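Local coordinates for protein cytochrome cL (Hyphomicrobium denitrificans, PDB 2D0W) that probably accepts electrons from methanol dehydrogenase through its covalently bound heme during methanol oxidation in the periplasm, at residues G18-E23 with T94-A99; T27-Q32 with V38-E43; L48-E53 with L112-K117; K89-T94 with W121-Q126. All coordinates share one frame; numbering follows the deposited sequence.

Contact 1: G18-E23 with T94-A99. With HEM (protoporphyrin IX containing Fe), chain H.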
# COMPACT_ATOMS: atom_id res chain seq x y z
N GLY A 18 -14.62 1.46 -13.54
CA GLY A 18 -14.65 0.73 -14.79
C GLY A 18 -13.63 -0.38 -14.83
O GLY A 18 -13.88 -1.42 -15.44
N GLN A 19 -12.50 -0.17 -14.15
CA GLN A 19 -11.33 -1.01 -14.31
C GLN A 19 -11.09 -1.97 -13.16
O GLN A 19 -10.63 -3.08 -13.38
CB GLN A 19 -10.07 -0.17 -14.62
CG GLN A 19 -9.99 0.35 -16.08
CD GLN A 19 -9.57 -0.73 -17.09
OE1 GLN A 19 -8.46 -1.25 -17.03
NE2 GLN A 19 -10.46 -1.03 -18.04
N ALA A 20 -11.39 -1.54 -11.94
CA ALA A 20 -11.30 -2.43 -10.78
C ALA A 20 -12.20 -3.68 -10.92
O ALA A 20 -13.27 -3.60 -11.51
CB ALA A 20 -11.65 -1.69 -9.55
N PRO A 21 -11.74 -4.85 -10.40
CA PRO A 21 -12.60 -6.05 -10.32
C PRO A 21 -13.98 -5.71 -9.76
O PRO A 21 -14.10 -4.79 -8.96
CB PRO A 21 -11.84 -6.91 -9.29
CG PRO A 21 -10.40 -6.53 -9.50
CD PRO A 21 -10.38 -5.09 -9.88
N LYS A 22 -15.02 -6.45 -10.15
CA LYS A 22 -16.36 -6.20 -9.56
C LYS A 22 -16.42 -6.52 -8.04
O LYS A 22 -17.11 -5.83 -7.27
CB LYS A 22 -17.48 -6.94 -10.32
CG LYS A 22 -18.49 -6.02 -11.06
CD LYS A 22 -17.81 -5.01 -12.03
CE LYS A 22 -18.59 -3.72 -12.21
NZ LYS A 22 -19.24 -3.19 -10.95
N GLU A 23 -15.71 -7.55 -7.61
CA GLU A 23 -15.73 -8.02 -6.23
C GLU A 23 -14.77 -7.22 -5.37
O GLU A 23 -13.84 -6.64 -5.88
CB GLU A 23 -15.34 -9.51 -6.18
CG GLU A 23 -16.14 -10.40 -7.14
CD GLU A 23 -15.68 -10.30 -8.61
OE1 GLU A 23 -14.59 -9.71 -8.93
OE2 GLU A 23 -16.45 -10.80 -9.46
N THR A 94 -0.53 5.36 -8.20
CA THR A 94 0.66 4.78 -8.88
C THR A 94 0.44 3.30 -9.15
O THR A 94 0.63 2.83 -10.28
CB THR A 94 1.91 5.05 -8.07
OG1 THR A 94 2.06 6.46 -7.97
CG2 THR A 94 3.17 4.42 -8.71
N ILE A 95 -0.01 2.57 -8.13
CA ILE A 95 -0.29 1.14 -8.28
C ILE A 95 -1.42 0.91 -9.25
O ILE A 95 -1.27 0.08 -10.14
CB ILE A 95 -0.53 0.41 -6.94
CG1 ILE A 95 0.64 0.72 -6.01
CG2 ILE A 95 -0.64 -1.14 -7.16
CD1 ILE A 95 0.33 0.51 -4.50
N PHE A 96 -2.52 1.67 -9.11
CA PHE A 96 -3.71 1.44 -9.91
C PHE A 96 -3.42 1.72 -11.39
O PHE A 96 -3.70 0.89 -12.24
CB PHE A 96 -4.92 2.31 -9.47
CG PHE A 96 -6.23 1.82 -9.99
CD1 PHE A 96 -6.60 2.01 -11.33
CD2 PHE A 96 -7.13 1.17 -9.16
CE1 PHE A 96 -7.83 1.52 -11.80
CE2 PHE A 96 -8.32 0.68 -9.62
CZ PHE A 96 -8.68 0.84 -10.94
N GLY A 97 -2.89 2.91 -11.66
CA GLY A 97 -2.74 3.37 -13.04
C GLY A 97 -1.37 3.14 -13.61
O GLY A 97 -1.20 3.25 -14.81
N GLY A 98 -0.39 2.81 -12.76
CA GLY A 98 1.00 2.58 -13.20
C GLY A 98 1.88 3.82 -13.28
O GLY A 98 1.44 4.91 -12.90
N ALA A 99 3.12 3.64 -13.77
CA ALA A 99 4.06 4.77 -13.96
C ALA A 99 4.74 4.69 -15.35
O ALA A 99 4.06 4.44 -16.35
CB ALA A 99 5.08 4.85 -12.81
CHA HEM H . 7.73 2.31 -9.80
CHB HEM H . 4.83 -0.19 -6.77
CHC HEM H . 4.94 -4.13 -9.63
CHD HEM H . 8.70 -2.05 -11.87
C1A HEM H . 6.86 2.04 -8.74
C2A HEM H . 6.34 2.96 -7.73
C3A HEM H . 5.57 2.25 -6.90
C4A HEM H . 5.53 0.86 -7.33
CMA HEM H . 4.81 2.78 -5.64
CAA HEM H . 6.69 4.46 -7.62
CBA HEM H . 7.97 4.54 -6.78
CGA HEM H . 8.36 5.97 -6.43
O1A HEM H . 7.51 6.89 -6.56
O2A HEM H . 9.53 6.18 -6.03
C1B HEM H . 4.56 -1.45 -7.30
C2B HEM H . 3.70 -2.53 -6.79
C3B HEM H . 3.68 -3.49 -7.57
C4B HEM H . 4.58 -3.26 -8.65
CMB HEM H . 3.02 -2.39 -5.43
CAB HEM H . 2.65 -4.63 -7.56
CBB HEM H . 1.37 -4.38 -7.55
C1C HEM H . 6.00 -3.93 -10.48
C2C HEM H . 6.41 -4.79 -11.61
C3C HEM H . 7.47 -4.24 -12.17
C4C HEM H . 7.71 -2.94 -11.54
CMC HEM H . 6.00 -6.26 -11.64
CAC HEM H . 8.51 -4.85 -13.16
CBC HEM H . 8.04 -5.52 -14.18
C1D HEM H . 8.76 -0.69 -11.63
C2D HEM H . 9.61 0.27 -12.31
C3D HEM H . 9.30 1.62 -11.68
C4D HEM H . 8.32 1.37 -10.65
CMD HEM H . 10.62 -0.04 -13.46
CAD HEM H . 9.90 3.04 -12.03
CBD HEM H . 8.77 3.68 -12.84
CGD HEM H . 8.89 5.17 -12.98
O1D HEM H . 7.99 5.81 -13.55
O2D HEM H . 9.89 5.72 -12.50
NA HEM H . 6.36 0.79 -8.43
NB HEM H . 5.12 -2.03 -8.42
NC HEM H . 6.78 -2.78 -10.50
ND HEM H . 8.05 -0.00 -10.65
FE HEM H . 6.49 -0.99 -9.54
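F96 reaches from helix 88-97 to the end of helix 16-19, where it meets Q19 and A20. Its CB leaves the helix on the flank turned from the heme, and chi1 of -163° sets CG opposite the backbone N, which carries the ring outward. Further along, CE1 lies 4.0 Å from Q19 CB, and CE2 is 4.1 Å from A20 CB. The tip, CZ, comes nearest of all, 3.7 Å from A20 N. Q19 CB and A20 N both lie at the ring edge, close to its plane, so the phenyl is inserted rim first where A20 departs from helical geometry. The ring also meets that of F92 at about 40° between planes, and L112 of helix 112-124 packs beside it. Shortening F96 to an alanine would probably open a gap between the two helices and deprive A20 of its aromatic neighbour. The heme side of the same segment works differently: T94 CG2 packs 3.6 Å from heme C2A, I95 CG2 is 3.8 Å from CBB of the former vinyl group, and A99 CB stands 3.2 Å from propionate atom O1D. No hydrogen bond joins 18-23 to 94-99, and only 101 Å² is buried; the chemistry therefore implies a small contact resting on van der Waals packing at the ring edge, which ties the N-terminal region to a heme-lining helix.

Contact 2: T27-Q32 with V38-E43; sequences TPAVKQ and VDPYVE
A29 at the start of helix 28-36 packs on P40 and Y41 of the returning chain, which forms a type I beta turn from D39 to V42 combined with an Asx turn at D39. The evidence for the helix start is an N-cap: T27 holds OG1 between its backbone N and carbonyl carbon (chi1 75°), and that oxygen accepts from V30 N at 3.2 Å. Only a methyl projects from A29, yet it touches both P40 and Y41. Its CB sits over one face of the Y41 ring, offset toward the rim, 3.7 Å from the centroid and 27° off the normal, a CH-pi contact. On its proline side the same CB is 3.7 Å from P40 CG. Y41 is brought there by chi1 of -68°, with CG opposite the carbonyl carbon, which lays the ring across the helix start and its OH beside T27. Both hydroxyls, Y41 OH and T27 OG1, hydrogen-bond to D113 OD1 of helix 112-124, a single oxygen fixing the two polar ends. One turn on, Q32 reaches out extended, its amide approaching from the direction opposite to P40: OE1 lies 3.6 Å from P40 CB and NE2 3.0 Å from V38 O. I167, near the C-terminus, also packs on A29 and P40. The turn itself is secured by D39, whose OD2 accepts from Y41 N at 3.0 Å, the donor standing well above the carboxylate plane.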
# COMPACT_ATOMS: atom_id res chain seq x y z
N THR A 27 -16.55 -2.99 1.17
CA THR A 27 -16.03 -3.18 2.55
C THR A 27 -15.95 -1.82 3.23
O THR A 27 -15.84 -0.78 2.54
CB THR A 27 -14.64 -3.89 2.63
OG1 THR A 27 -13.62 -2.96 2.24
CG2 THR A 27 -14.57 -5.16 1.72
N PRO A 28 -16.05 -1.79 4.57
CA PRO A 28 -15.96 -0.48 5.16
C PRO A 28 -14.67 0.24 4.81
O PRO A 28 -14.66 1.47 4.67
CB PRO A 28 -16.04 -0.78 6.67
CG PRO A 28 -16.89 -2.00 6.73
CD PRO A 28 -16.33 -2.83 5.60
N ALA A 29 -13.58 -0.51 4.67
CA ALA A 29 -12.30 0.13 4.42
C ALA A 29 -12.27 0.81 3.03
O ALA A 29 -11.73 1.88 2.86
CB ALA A 29 -11.18 -0.85 4.60
N VAL A 30 -12.85 0.16 2.05
CA VAL A 30 -12.84 0.68 0.70
C VAL A 30 -13.75 1.93 0.65
O VAL A 30 -13.42 2.92 -0.01
CB VAL A 30 -13.30 -0.38 -0.27
CG1 VAL A 30 -13.54 0.25 -1.69
CG2 VAL A 30 -12.24 -1.48 -0.35
N LYS A 31 -14.89 1.86 1.35
CA LYS A 31 -15.83 2.96 1.30
C LYS A 31 -15.20 4.19 1.90
O LYS A 31 -15.32 5.26 1.33
CB LYS A 31 -17.18 2.59 1.92
CG LYS A 31 -17.96 1.65 0.99
CD LYS A 31 -19.21 1.05 1.61
CE LYS A 31 -20.44 1.84 1.19
NZ LYS A 31 -21.73 1.14 1.54
N GLN A 32 -14.46 4.04 3.00
CA GLN A 32 -13.77 5.21 3.56
C GLN A 32 -12.67 5.72 2.64
O GLN A 32 -12.50 6.95 2.44
CB GLN A 32 -13.19 4.95 4.95
CG GLN A 32 -12.40 6.15 5.45
CD GLN A 32 -11.28 5.79 6.43
OE1 GLN A 32 -11.52 5.10 7.41
NE2 GLN A 32 -10.06 6.28 6.17
N VAL A 38 -7.67 8.10 2.55
CA VAL A 38 -6.85 7.53 3.61
C VAL A 38 -7.17 6.01 3.76
O VAL A 38 -8.34 5.63 3.75
CB VAL A 38 -6.97 8.32 4.95
CG1 VAL A 38 -6.19 7.63 6.07
CG2 VAL A 38 -6.46 9.76 4.77
N ASP A 39 -6.13 5.18 3.82
CA ASP A 39 -6.27 3.71 3.82
C ASP A 39 -6.29 3.28 5.26
O ASP A 39 -5.24 3.34 5.92
CB ASP A 39 -5.05 3.09 3.15
CG ASP A 39 -5.04 1.56 3.18
OD1 ASP A 39 -4.14 0.96 2.52
OD2 ASP A 39 -5.93 0.93 3.80
N PRO A 40 -7.47 2.85 5.77
CA PRO A 40 -7.62 2.49 7.20
C PRO A 40 -7.01 1.17 7.64
O PRO A 40 -7.01 0.84 8.85
CB PRO A 40 -9.12 2.46 7.40
CG PRO A 40 -9.67 2.18 6.02
CD PRO A 40 -8.73 2.70 5.02
N TYR A 41 -6.44 0.43 6.69
CA TYR A 41 -5.70 -0.78 7.07
C TYR A 41 -4.26 -0.52 7.45
O TYR A 41 -3.54 -1.43 7.88
CB TYR A 41 -5.71 -1.80 5.93
CG TYR A 41 -7.05 -2.44 5.63
CD1 TYR A 41 -8.03 -2.62 6.63
CD2 TYR A 41 -7.32 -2.89 4.36
CE1 TYR A 41 -9.24 -3.24 6.35
CE2 TYR A 41 -8.55 -3.52 4.06
CZ TYR A 41 -9.50 -3.71 5.07
OH TYR A 41 -10.70 -4.32 4.77
N VAL A 42 -3.79 0.70 7.24
CA VAL A 42 -2.38 1.03 7.52
C VAL A 42 -2.08 0.77 8.99
O VAL A 42 -2.84 1.18 9.88
CB VAL A 42 -2.05 2.49 7.03
CG1 VAL A 42 -0.73 3.03 7.57
CG2 VAL A 42 -1.95 2.53 5.49
N GLU A 43 -1.01 0.02 9.22
CA GLU A 43 -0.56 -0.35 10.56
C GLU A 43 -1.57 -1.18 11.40
O GLU A 43 -1.47 -1.23 12.63
CB GLU A 43 0.00 0.88 11.32
CG GLU A 43 1.42 1.29 10.91
CD GLU A 43 2.40 0.12 10.86
OE1 GLU A 43 2.87 -0.34 11.93
OE2 GLU A 43 2.72 -0.36 9.74

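Contact 3: L48-E53 with L112-K117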
# COMPACT_ATOMS: atom_id res chain seq x y z
N LEU A 48 -1.75 -7.31 7.52
CA LEU A 48 -0.39 -7.42 6.96
C LEU A 48 -0.02 -8.68 6.22
O LEU A 48 0.51 -8.56 5.10
CB LEU A 48 0.70 -7.01 7.96
CG LEU A 48 0.52 -5.58 8.50
CD1 LEU A 48 1.49 -5.32 9.63
CD2 LEU A 48 0.58 -4.49 7.41
N PRO A 49 -0.28 -9.88 6.80
CA PRO A 49 0.00 -11.11 6.03
C PRO A 49 -0.63 -11.14 4.64
O PRO A 49 0.01 -11.56 3.67
CB PRO A 49 -0.56 -12.20 6.97
CG PRO A 49 -0.53 -11.64 8.37
CD PRO A 49 -0.80 -10.16 8.17
N LYS A 50 -1.89 -10.75 4.54
CA LYS A 50 -2.51 -10.69 3.24
C LYS A 50 -1.83 -9.66 2.29
O LYS A 50 -1.52 -9.99 1.12
CB LYS A 50 -4.00 -10.49 3.32
CG LYS A 50 -4.64 -10.40 1.93
CD LYS A 50 -5.02 -11.76 1.44
CE LYS A 50 -5.37 -11.69 -0.05
NZ LYS A 50 -5.59 -13.05 -0.61
N GLY A 51 -1.51 -8.48 2.81
CA GLY A 51 -0.77 -7.48 2.01
C GLY A 51 0.53 -8.05 1.53
O GLY A 51 0.87 -7.92 0.36
N GLU A 52 1.25 -8.75 2.42
CA GLU A 52 2.54 -9.38 2.05
C GLU A 52 2.40 -10.45 0.99
O GLU A 52 3.21 -10.50 0.04
CB GLU A 52 3.20 -10.01 3.28
CG GLU A 52 4.45 -10.76 2.96
CD GLU A 52 4.99 -11.52 4.18
OE1 GLU A 52 4.17 -12.03 4.94
OE2 GLU A 52 6.21 -11.59 4.35
N GLU A 53 1.38 -11.32 1.11
CA GLU A 53 1.23 -12.35 0.06
C GLU A 53 0.99 -11.77 -1.35
O GLU A 53 1.54 -12.26 -2.32
CB GLU A 53 0.21 -13.47 0.42
CG GLU A 53 -1.13 -13.03 0.92
CD GLU A 53 -1.93 -14.16 1.63
OE1 GLU A 53 -2.35 -15.12 0.95
OE2 GLU A 53 -2.15 -14.07 2.88
N LEU A 112 -10.29 -3.93 -4.79
CA LEU A 112 -10.03 -2.69 -4.09
C LEU A 112 -9.63 -2.93 -2.64
O LEU A 112 -8.72 -2.24 -2.13
CB LEU A 112 -11.23 -1.75 -4.19
CG LEU A 112 -11.41 -1.10 -5.57
CD1 LEU A 112 -10.19 -0.32 -6.03
CD2 LEU A 112 -11.68 -2.18 -6.55
N ASP A 113 -10.27 -3.91 -1.99
CA ASP A 113 -10.01 -4.20 -0.57
C ASP A 113 -8.59 -4.77 -0.43
O ASP A 113 -7.88 -4.44 0.52
CB ASP A 113 -11.06 -5.17 0.00
CG ASP A 113 -11.00 -5.27 1.54
OD1 ASP A 113 -11.08 -4.23 2.24
OD2 ASP A 113 -10.83 -6.40 2.04
N ASN A 114 -8.20 -5.59 -1.40
CA ASN A 114 -6.86 -6.16 -1.43
C ASN A 114 -5.82 -5.12 -1.75
O ASN A 114 -4.74 -5.14 -1.19
CB ASN A 114 -6.77 -7.36 -2.38
CG ASN A 114 -7.45 -8.63 -1.78
OD1 ASN A 114 -7.50 -8.80 -0.60
ND2 ASN A 114 -7.98 -9.47 -2.63
N MET A 115 -6.14 -4.20 -2.66
CA MET A 115 -5.25 -3.07 -2.94
C MET A 115 -4.90 -2.36 -1.65
O MET A 115 -3.77 -1.89 -1.46
CB MET A 115 -5.94 -2.09 -3.88
CG MET A 115 -5.19 -0.78 -4.01
SD MET A 115 -3.73 -0.97 -5.05
CE MET A 115 -4.52 -0.73 -6.64
N LEU A 116 -5.89 -2.23 -0.77
CA LEU A 116 -5.66 -1.46 0.47
C LEU A 116 -4.76 -2.18 1.46
O LEU A 116 -4.12 -1.55 2.30
CB LEU A 116 -7.00 -1.06 1.09
CG LEU A 116 -7.80 -0.06 0.30
CD1 LEU A 116 -9.08 0.21 1.04
CD2 LEU A 116 -6.99 1.25 0.07
N LYS A 117 -4.78 -3.51 1.43
CA LYS A 117 -3.94 -4.34 2.28
C LYS A 117 -2.52 -4.37 1.73
O LYS A 117 -1.52 -4.40 2.43
CB LYS A 117 -4.49 -5.77 2.33
CG LYS A 117 -5.82 -5.94 3.09
CD LYS A 117 -6.30 -7.40 2.91
CE LYS A 117 -7.44 -7.76 3.81
NZ LYS A 117 -8.54 -6.85 3.50
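K50 and K117 lay their aliphatic chains against each other where helices 48-58 and 112-124 cross, K50 CG meeting K117 CD at 3.6 Å. The two chains run obliquely, touching through methylenes while their charged ends diverge. K117 turns at chi4 (60°), which directs its NZ back along its own helix to a salt bridge with D113 OD2 at 2.8 Å, the ammonium approaching from above the carboxylate plane. K50 instead bends at chi2 (89°) and runs past N114, whose side-chain oxygen OD1 lies 3.6 Å from K50 CE; the adjacent ammonium probably polarises that methylene. Beneath the lysines the backbones approach closely: G51 CA is 3.2 Å from K117 O in a CA-H...O contact. A CB at G51 would run into that carbonyl, so the absent side chain permits the approach. The short axes come within 8.7 Å at -97°, consistent with the near-perpendicular crossing of first and last core helices in class I cytochromes c. L48 and E52 also meet W152 of helix 149-161, and both touch W121 further along helix 112-124, whereas L112 and M115 pack on F92 of helix 88-97.

Contact 4: K89-T94 with W121-Q126. With HEM (protoporphyrin IX containing Fe), chain H.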
# COMPACT_ATOMS: atom_id res chain seq x y z
N LYS A 89 -3.29 8.10 -1.09
CA LYS A 89 -3.99 8.39 -2.35
C LYS A 89 -3.05 8.30 -3.54
O LYS A 89 -3.43 7.71 -4.58
CB LYS A 89 -4.67 9.75 -2.30
CG LYS A 89 -5.79 9.89 -3.30
CD LYS A 89 -5.38 10.72 -4.47
CE LYS A 89 -6.11 12.04 -4.50
NZ LYS A 89 -7.47 11.83 -4.98
N GLY A 90 -1.85 8.87 -3.41
CA GLY A 90 -0.84 8.83 -4.48
C GLY A 90 -0.33 7.45 -4.78
O GLY A 90 -0.21 7.06 -5.94
N LEU A 91 -0.01 6.70 -3.72
CA LEU A 91 0.44 5.32 -3.83
C LEU A 91 -0.62 4.46 -4.53
O LEU A 91 -0.33 3.71 -5.50
CB LEU A 91 0.81 4.77 -2.43
CG LEU A 91 1.42 3.37 -2.39
CD1 LEU A 91 2.50 3.34 -3.40
CD2 LEU A 91 1.98 2.97 -1.02
N PHE A 92 -1.87 4.62 -4.12
CA PHE A 92 -2.94 3.91 -4.78
C PHE A 92 -2.94 4.24 -6.30
O PHE A 92 -3.04 3.32 -7.15
CB PHE A 92 -4.28 4.30 -4.12
CG PHE A 92 -5.52 3.80 -4.84
CD1 PHE A 92 -6.06 2.55 -4.53
CD2 PHE A 92 -6.14 4.56 -5.83
CE1 PHE A 92 -7.21 2.09 -5.19
CE2 PHE A 92 -7.27 4.11 -6.50
CZ PHE A 92 -7.82 2.87 -6.17
N GLU A 93 -2.82 5.53 -6.62
CA GLU A 93 -2.92 5.98 -8.02
C GLU A 93 -1.72 5.37 -8.80
O GLU A 93 -1.90 4.87 -9.91
CB GLU A 93 -2.91 7.53 -8.08
CG GLU A 93 -4.12 8.25 -7.53
CD GLU A 93 -3.97 9.80 -7.52
OE1 GLU A 93 -2.87 10.29 -7.14
OE2 GLU A 93 -4.94 10.53 -7.88
N THR A 94 -0.53 5.36 -8.20
CA THR A 94 0.66 4.78 -8.88
C THR A 94 0.44 3.30 -9.15
O THR A 94 0.63 2.83 -10.28
CB THR A 94 1.91 5.05 -8.07
OG1 THR A 94 2.06 6.46 -7.97
CG2 THR A 94 3.17 4.42 -8.71
N TRP A 121 0.90 -3.07 3.64
CA TRP A 121 2.19 -3.84 3.67
C TRP A 121 3.33 -2.95 3.24
O TRP A 121 4.38 -2.98 3.86
CB TRP A 121 2.19 -5.08 2.76
CG TRP A 121 3.50 -5.86 2.77
CD1 TRP A 121 4.36 -6.08 1.71
CD2 TRP A 121 4.09 -6.49 3.90
NE1 TRP A 121 5.44 -6.83 2.12
CE2 TRP A 121 5.29 -7.09 3.47
CE3 TRP A 121 3.71 -6.61 5.24
CZ2 TRP A 121 6.14 -7.80 4.35
CZ3 TRP A 121 4.57 -7.31 6.12
CH2 TRP A 121 5.76 -7.89 5.65
N ILE A 122 3.16 -2.23 2.11
CA ILE A 122 4.18 -1.30 1.65
C ILE A 122 4.57 -0.28 2.72
O ILE A 122 5.75 -0.00 2.91
CB ILE A 122 3.77 -0.59 0.29
CG1 ILE A 122 3.65 -1.64 -0.83
CG2 ILE A 122 4.76 0.56 -0.03
CD1 ILE A 122 2.91 -1.08 -2.09
N ARG A 123 3.60 0.27 3.44
CA ARG A 123 3.92 1.19 4.55
C ARG A 123 4.69 0.46 5.65
O ARG A 123 5.62 1.04 6.26
CB ARG A 123 2.66 1.85 5.14
CG ARG A 123 1.81 2.66 4.10
CD ARG A 123 2.72 3.59 3.34
NE ARG A 123 1.90 4.53 2.58
CZ ARG A 123 2.35 5.34 1.64
NH1 ARG A 123 3.60 5.35 1.28
NH2 ARG A 123 1.48 6.15 1.04
N HIS A 124 4.28 -0.78 5.92
CA HIS A 124 4.90 -1.55 7.06
C HIS A 124 6.40 -1.89 6.92
O HIS A 124 7.11 -2.03 7.93
CB HIS A 124 4.12 -2.85 7.32
CG HIS A 124 4.50 -3.52 8.61
ND1 HIS A 124 4.13 -3.03 9.85
CD2 HIS A 124 5.21 -4.65 8.86
CE1 HIS A 124 4.62 -3.82 10.80
NE2 HIS A 124 5.28 -4.80 10.22
N ILE A 125 6.84 -2.09 5.68
CA ILE A 125 8.23 -2.44 5.33
C ILE A 125 9.23 -1.28 5.29
O ILE A 125 10.44 -1.52 5.12
CB ILE A 125 8.31 -3.29 3.98
CG1 ILE A 125 7.74 -2.56 2.75
CG2 ILE A 125 7.65 -4.70 4.14
CD1 ILE A 125 7.66 -3.46 1.48
N GLN A 126 8.73 -0.05 5.47
CA GLN A 126 9.52 1.16 5.69
C GLN A 126 10.56 0.95 6.78
O GLN A 126 10.28 0.41 7.82
CB GLN A 126 8.61 2.33 6.08
CG GLN A 126 9.31 3.68 6.21
CD GLN A 126 10.01 4.11 4.91
OE1 GLN A 126 11.05 4.78 4.96
NE2 GLN A 126 9.44 3.77 3.76
CHA HEM H . 7.73 2.31 -9.80
CHB HEM H . 4.83 -0.19 -6.77
CHC HEM H . 4.94 -4.13 -9.63
CHD HEM H . 8.70 -2.05 -11.87
C1A HEM H . 6.86 2.04 -8.74
C2A HEM H . 6.34 2.96 -7.73
C3A HEM H . 5.57 2.25 -6.90
C4A HEM H . 5.53 0.86 -7.33
CMA HEM H . 4.81 2.78 -5.64
CAA HEM H . 6.69 4.46 -7.62
CBA HEM H . 7.97 4.54 -6.78
CGA HEM H . 8.36 5.97 -6.43
O1A HEM H . 7.51 6.89 -6.56
O2A HEM H . 9.53 6.18 -6.03
C1B HEM H . 4.56 -1.45 -7.30
C2B HEM H . 3.70 -2.53 -6.79
C3B HEM H . 3.68 -3.49 -7.57
C4B HEM H . 4.58 -3.26 -8.65
CMB HEM H . 3.02 -2.39 -5.43
CAB HEM H . 2.65 -4.63 -7.56
CBB HEM H . 1.37 -4.38 -7.55
C1C HEM H . 6.00 -3.93 -10.48
C2C HEM H . 6.41 -4.79 -11.61
C3C HEM H . 7.47 -4.24 -12.17
C4C HEM H . 7.71 -2.94 -11.54
CMC HEM H . 6.00 -6.26 -11.64
CAC HEM H . 8.51 -4.85 -13.16
CBC HEM H . 8.04 -5.52 -14.18
C1D HEM H . 8.76 -0.69 -11.63
C2D HEM H . 9.61 0.27 -12.31
C3D HEM H . 9.30 1.62 -11.68
C4D HEM H . 8.32 1.37 -10.65
CMD HEM H . 10.62 -0.04 -13.46
CAD HEM H . 9.90 3.04 -12.03
CBD HEM H . 8.77 3.68 -12.84
CGD HEM H . 8.89 5.17 -12.98
O1D HEM H . 7.99 5.81 -13.55
O2D HEM H . 9.89 5.72 -12.50
NA HEM H . 6.36 0.79 -8.43
NB HEM H . 5.12 -2.03 -8.42
NC HEM H . 6.78 -2.78 -10.50
ND HEM H . 8.05 -0.00 -10.65
FE HEM H . 6.49 -0.99 -9.54
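L91 packs against both R123 and I122, and its methyl CD2 does most of the touching. That methyl stands over the centre of the R123 guanidinium face, 3.6 Å from CZ, the two side chains arriving from opposite directions. It also meets I122 CG2 at 3.8 Å. The other leucine methyl, CD1, turns to the heme and lies 3.3 Å from CMA, while I122 CD1 is 3.6 Å from the heme methyl CMB. Hence the dense part is a buried cluster of branched side chains against the porphyrin rim. The backbones stay separate even here, the CA atoms of L91 and I122 being 9.4 Å apart. On the looser side, the CB of partly exposed K89 points away and NZ forms a salt bridge with E3. The bend of R123 at chi2 (-50°) helps bring its charged end beneath the leucine, where NE forms a salt bridge with D88 and NH1 bonds to N85 O. With a leucine in place of R123, D88 would probably lose its charge partner and N85 O its donor. Two helices whose apolar residues line one heme edge are characteristic of the all-helical cytochrome c fold, and L91, T94 and I122 belong to the heme pocket here.

Helix 112-124 ties contacts 3 and 4 together, and helix 88-97 does the same for contacts 1 and 4, which share T94 and both touch the heme. Contact 4 lies about 3 Å from the chain centre, with contact 3 about 11 Å and contact 1 about 14 Å away, centre to centre. Along the chain, contact 2 is nested inside the loop closed by contact 1 and closes before contact 3 opens; contacts 1, 3 and 4 interleave. D113 links contact 2 to contact 3, and E43 with H124 links it to contact 4. The N-terminal part of the chain is thus joined to the helices round the heme, without any strand.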